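Glucose-resistance amylase regulator (Weissella paramesenteroides ATCC 33313, PDB 4RK6) binds D-glucose between the two lobes of its sugar-binding domain and probably acts as a DNA-binding transcriptional repressor of the LacI family. Local coordinates at residues His170-Glu173 against Thr174-Ser178; Val200-Gly203 against Leu204-Met208. All blocks are in the same frame, centred on the assembly; numbering follows the deposited sequence.

Interaction 1 of 2, residues His170-Glu173 against Thr174-Ser178; sequences HSYE and TGYTS. With GLC (alpha-D-glucopyranose), chain C.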
loop_
_atom_site.group_PDB
_atom_site.type_symbol
_atom_site.label_atom_id
_atom_site.label_comp_id
_atom_site.label_asym_id
_atom_site.label_seq_id
_atom_site.Cartn_x
_atom_site.Cartn_y
_atom_site.Cartn_z
ATOM N N HIS A 170 -0.211 -7.008 12.541
ATOM C CA HIS A 170 1.006 -6.644 11.800
ATOM C C HIS A 170 1.121 -5.130 11.585
ATOM O O HIS A 170 1.793 -4.694 10.642
ATOM C CB HIS A 170 0.972 -7.279 10.402
ATOM C CG HIS A 170 0.976 -8.766 10.398
ATOM N ND1 HIS A 170 2.045 -9.513 10.846
ATOM C CD2 HIS A 170 0.061 -9.651 9.932
ATOM C CE1 HIS A 170 1.775 -10.795 10.695
ATOM N NE2 HIS A 170 0.574 -10.905 10.146
ATOM N N SER A 171 0.479 -4.331 12.437
ATOM C CA SER A 171 0.410 -2.886 12.225
ATOM C C SER A 171 1.621 -2.113 12.752
ATOM O O SER A 171 2.342 -2.549 13.634
ATOM C CB SER A 171 -0.865 -2.314 12.868
ATOM O OG SER A 171 -0.786 -2.302 14.293
ATOM N N TYR A 172 1.796 -0.919 12.194
ATOM C CA TYR A 172 2.725 0.069 12.715
ATOM C C TYR A 172 2.505 0.303 14.216
ATOM O O TYR A 172 3.450 0.355 14.983
ATOM C CB TYR A 172 2.529 1.359 11.947
ATOM C CG TYR A 172 3.286 2.547 12.497
ATOM C CD1 TYR A 172 4.589 2.807 12.097
ATOM C CD2 TYR A 172 2.678 3.440 13.381
ATOM C CE1 TYR A 172 5.278 3.913 12.580
ATOM C CE2 TYR A 172 3.363 4.539 13.882
ATOM C CZ TYR A 172 4.664 4.774 13.478
ATOM O OH TYR A 172 5.348 5.861 13.958
ATOM N N GLU A 173 1.242 0.452 14.598
ATOM C CA GLU A 173 0.885 0.742 15.976
ATOM C C GLU A 173 1.358 -0.362 16.922
ATOM O O GLU A 173 1.847 -0.084 18.008
ATOM C CB GLU A 173 -0.632 0.920 16.088
ATOM C CG GLU A 173 -1.147 2.237 15.488
ATOM C CD GLU A 173 -1.292 2.265 13.954
ATOM O OE1 GLU A 173 -1.202 1.206 13.267
ATOM O OE2 GLU A 173 -1.503 3.386 13.418
ATOM N N THR A 174 1.248 -1.614 16.489
ATOM C CA THR A 174 1.729 -2.725 17.309
ATOM C C THR A 174 3.236 -2.641 17.508
ATOM O O THR A 174 3.750 -2.849 18.608
ATOM C CB THR A 174 1.287 -4.066 16.722
ATOM O OG1 THR A 174 -0.142 -4.207 16.864
ATOM C CG2 THR A 174 2.017 -5.249 17.377
ATOM N N GLY A 175 3.982 -2.325 16.459
ATOM C CA GLY A 175 5.403 -2.125 16.662
ATOM C C GLY A 175 5.720 -0.973 17.613
ATOM O O GLY A 175 6.607 -1.079 18.459
ATOM N N TYR A 176 5.025 0.139 17.426
ATOM C CA TYR A 176 5.267 1.332 18.222
ATOM C C TYR A 176 4.949 1.076 19.693
ATOM O O TYR A 176 5.738 1.422 20.596
ATOM C CB TYR A 176 4.427 2.495 17.704
ATOM C CG TYR A 176 4.929 3.833 18.199
ATOM C CD1 TYR A 176 4.580 4.307 19.461
ATOM C CD2 TYR A 176 5.773 4.618 17.417
ATOM C CE1 TYR A 176 5.057 5.526 19.921
ATOM C CE2 TYR A 176 6.259 5.832 17.868
ATOM C CZ TYR A 176 5.898 6.287 19.130
ATOM O OH TYR A 176 6.393 7.486 19.593
ATOM N N THR A 177 3.793 0.467 19.928
ATOM C CA THR A 177 3.336 0.245 21.310
ATOM C C THR A 177 4.111 -0.836 22.031
ATOM O O THR A 177 4.186 -0.819 23.271
ATOM C CB THR A 177 1.810 -0.048 21.398
ATOM O OG1 THR A 177 1.456 -1.260 20.713
ATOM C CG2 THR A 177 1.001 1.100 20.845
ATOM N N SER A 178 4.688 -1.784 21.294
ATOM C CA SER A 178 5.372 -2.902 21.933
ATOM C C SER A 178 6.430 -2.417 22.920
ATOM O O SER A 178 6.531 -2.921 24.037
ATOM C CB SER A 178 6.016 -3.829 20.890
ATOM O OG SER A 178 7.061 -3.178 20.184
HETATM C C1 GLC C . 0.229 -12.452 5.824
HETATM C C2 GLC C . 1.102 -13.410 5.014
HETATM C C3 GLC C . 2.536 -13.466 5.500
HETATM C C4 GLC C . 3.062 -12.044 5.712
HETATM C C5 GLC C . 2.181 -11.369 6.763
HETATM C C6 GLC C . 2.615 -9.930 7.029
HETATM O O1 GLC C . -0.168 -13.132 6.952
HETATM O O2 GLC C . 0.582 -14.737 5.074
HETATM O O3 GLC C . 3.263 -14.129 4.471
HETATM O O4 GLC C . 4.407 -12.085 6.085
HETATM O O5 GLC C . 0.857 -11.278 6.307
HETATM O O6 GLC C . 2.516 -9.152 5.877
#
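Ser171 caps the first turn of helix 172-182: its OG accepts the backbone N-H of Thr174 at 3.1 Å, with an N-H...O angle of 154°. The chi1 of 72° sets OG between the backbone N and the carbonyl carbon of its own residue, turned toward the start of the helix. OG1 of Thr174 comes up beside it, and Asp169 OD1 is hydrogen-bonded to both hydroxyls. This side is the compact one: Thr174 and Gly175 are buried, and the Gly175 N-H reaches Ser171 O at 3.3 Å to close the first backbone turn. Further along, Tyr176 N donates to Tyr172 O at 2.9 Å, and Thr177 N to Glu173 O at 2.8 Å. The two tyrosines lie side by side and point the same way. They meet lightly, Tyr172 OH lying 3.7 Å from Tyr176 CD2; Tyr172 OH is hydrogen-bonded to Asn206 ND2 and Tyr176 OH to Asp210 OD2, and Arg234 of the second subunit packs on both. Glu173 lies on the exposed side, its chain bent at chi2 so that the carboxylate curls back toward its own backbone N. Before the cap, the His170 ring turns one face to the glucose, whose C6 sits 3.7 Å above the ring centre, while its ND1 is hydrogen-bonded to Thr196. A serine N-cap thus begins the helix directly after a histidine of the interlobe sugar pocket, in the periplasmic-binding-protein-like fold of LacI-family regulators.

Interaction 2 of 2, residues Val200-Gly203 against Leu204-Met208; sequences VGQG and LINAM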
loop_
_atom_site.group_PDB
_atom_site.type_symbol
_atom_site.label_atom_id
_atom_site.label_comp_id
_atom_site.label_asym_id
_atom_site.label_seq_id
_atom_site.Cartn_x
_atom_site.Cartn_y
_atom_site.Cartn_z
ATOM N N VAL A 200 5.624 -3.185 11.231
ATOM C CA VAL A 200 5.922 -3.380 12.648
ATOM C C VAL A 200 7.328 -2.849 12.918
ATOM O O VAL A 200 7.568 -2.157 13.913
ATOM C CB VAL A 200 5.800 -4.859 13.061
ATOM C CG1 VAL A 200 6.235 -5.068 14.509
ATOM C CG2 VAL A 200 4.395 -5.371 12.818
ATOM N N GLY A 201 8.271 -3.173 12.034
ATOM C CA GLY A 201 9.638 -2.694 12.141
ATOM C C GLY A 201 9.735 -1.174 12.075
ATOM O O GLY A 201 10.486 -0.553 12.818
ATOM N N GLN A 202 8.944 -0.570 11.198
ATOM C CA GLN A 202 8.916 0.881 11.119
ATOM C C GLN A 202 8.402 1.503 12.443
ATOM O O GLN A 202 8.877 2.567 12.883
ATOM C CB GLN A 202 8.076 1.312 9.935
ATOM C CG GLN A 202 7.959 2.799 9.759
ATOM C CD GLN A 202 9.252 3.426 9.302
ATOM O OE1 GLN A 202 9.571 3.410 8.098
ATOM N NE2 GLN A 202 10.010 3.984 10.243
ATOM N N GLY A 203 7.414 0.860 13.035
ATOM C CA GLY A 203 6.846 1.310 14.325
ATOM C C GLY A 203 7.877 1.270 15.418
ATOM O O GLY A 203 7.991 2.191 16.209
ATOM N N LEU A 204 8.636 0.184 15.451
ATOM C CA LEU A 204 9.723 0.035 16.408
ATOM C C LEU A 204 10.795 1.121 16.236
ATOM O O LEU A 204 11.255 1.727 17.221
ATOM C CB LEU A 204 10.377 -1.324 16.223
ATOM C CG LEU A 204 9.569 -2.515 16.756
ATOM C CD1 LEU A 204 10.109 -3.796 16.149
ATOM C CD2 LEU A 204 9.677 -2.569 18.262
ATOM N N ILE A 205 11.201 1.379 14.991
ATOM C CA ILE A 205 12.191 2.418 14.727
ATOM C C ILE A 205 11.711 3.768 15.264
ATOM O O ILE A 205 12.453 4.483 15.961
ATOM C CB ILE A 205 12.483 2.534 13.221
ATOM C CG1 ILE A 205 13.359 1.367 12.767
ATOM C CG2 ILE A 205 13.140 3.880 12.908
ATOM C CD1 ILE A 205 13.568 1.356 11.268
ATOM N N ASN A 206 10.470 4.112 14.957
ATOM C CA ASN A 206 9.949 5.405 15.376
ATOM C C ASN A 206 9.783 5.505 16.883
ATOM O O ASN A 206 10.017 6.577 17.437
ATOM C CB ASN A 206 8.647 5.757 14.642
ATOM C CG ASN A 206 8.907 6.254 13.239
ATOM O OD1 ASN A 206 10.052 6.403 12.839
ATOM N ND2 ASN A 206 7.863 6.524 12.496
ATOM N N ALA A 207 9.365 4.419 17.538
ATOM C CA ALA A 207 9.187 4.465 18.991
ATOM C C ALA A 207 10.538 4.727 19.627
ATOM O O ALA A 207 10.659 5.543 20.552
ATOM C CB ALA A 207 8.581 3.177 19.518
HETATM N N MSE A 208 11.575 4.062 19.117
HETATM C CA MSE A 208 12.920 4.271 19.685
HETATM C C MSE A 208 13.358 5.699 19.469
HETATM O O MSE A 208 13.808 6.375 20.434
HETATM C CB MSE A 208 13.972 3.302 19.130
HETATM C CG MSE A 208 13.663 1.813 19.336
HETATM SE SE MSE A 208 13.256 1.283 21.212
HETATM C CE MSE A 208 15.122 1.407 21.781
#
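Gln202 and Asn206, one helical turn apart, bring their amides together, with Gln202 NE2 3.5 Å from Asn206 OD1. The side chains cross obliquely and the amide planes are 39° apart, a loose approach rather than a flat stack. Gln202 begins with CG anti to the backbone N (chi1 179°) and then bends at chi2, which swings its amide back toward the next turn. On the other side of the helix the apolar contact is also light: Val200 CG1 lies 4.4 Å from Leu204 CD1. Closer packing is made against the backbone, where Ile205 CG1 rests 3.5 Å from Gly201 O and Ala207 CB stands 3.5 Å from Gly203 O. Beneath these groups runs a regular alpha-helical ladder. Leu204 N bonds to Val200 O and Ile205 N to Gly201 O, both at 3.0 Å; the next two rungs are Asn206 N to Gln202 O and Ala207 N to Gly203 O. The amide ends are positioned from farther out: Gln202 OE1 takes a hydrogen bond from Gln229 NE2, and Asn206 ND2, besides meeting Tyr172, donates to Ile232 O of the second subunit. Helix 198-210 is the crossover of the beta-alpha-beta unit formed with strands 192-195 and 220-223. Val200 rests on Ala195, Leu204 reaches Ala193 and Ile221, and Ile205 also covers Ile221. Along its flank, Leu204 and Ala207 pack against helix 172-182; helix 198-210 lies beside that helix, both packed against the sheet, with the side chains of Gln202 and Asn206 facing the second subunit.

From the N terminus, interaction 1 comes first, at the start of helix 172-182, which follows strand 163-166; interaction 2 follows in helix 198-210, after strand 192-195. Each is a local turn within one helix and closes no long loop, so the two run in series, neither nested nor crossed. Their centres lie 7 Å apart because the two helices are neighbours. A polar bond and close packing join the helices: Gly175 O and Ser178 OG pack against Leu204 CD2, and Tyr176 CE2 packs against Ala207 CA. Together they join adjacent helices of the lobe that carries His170, and both touch the second subunit.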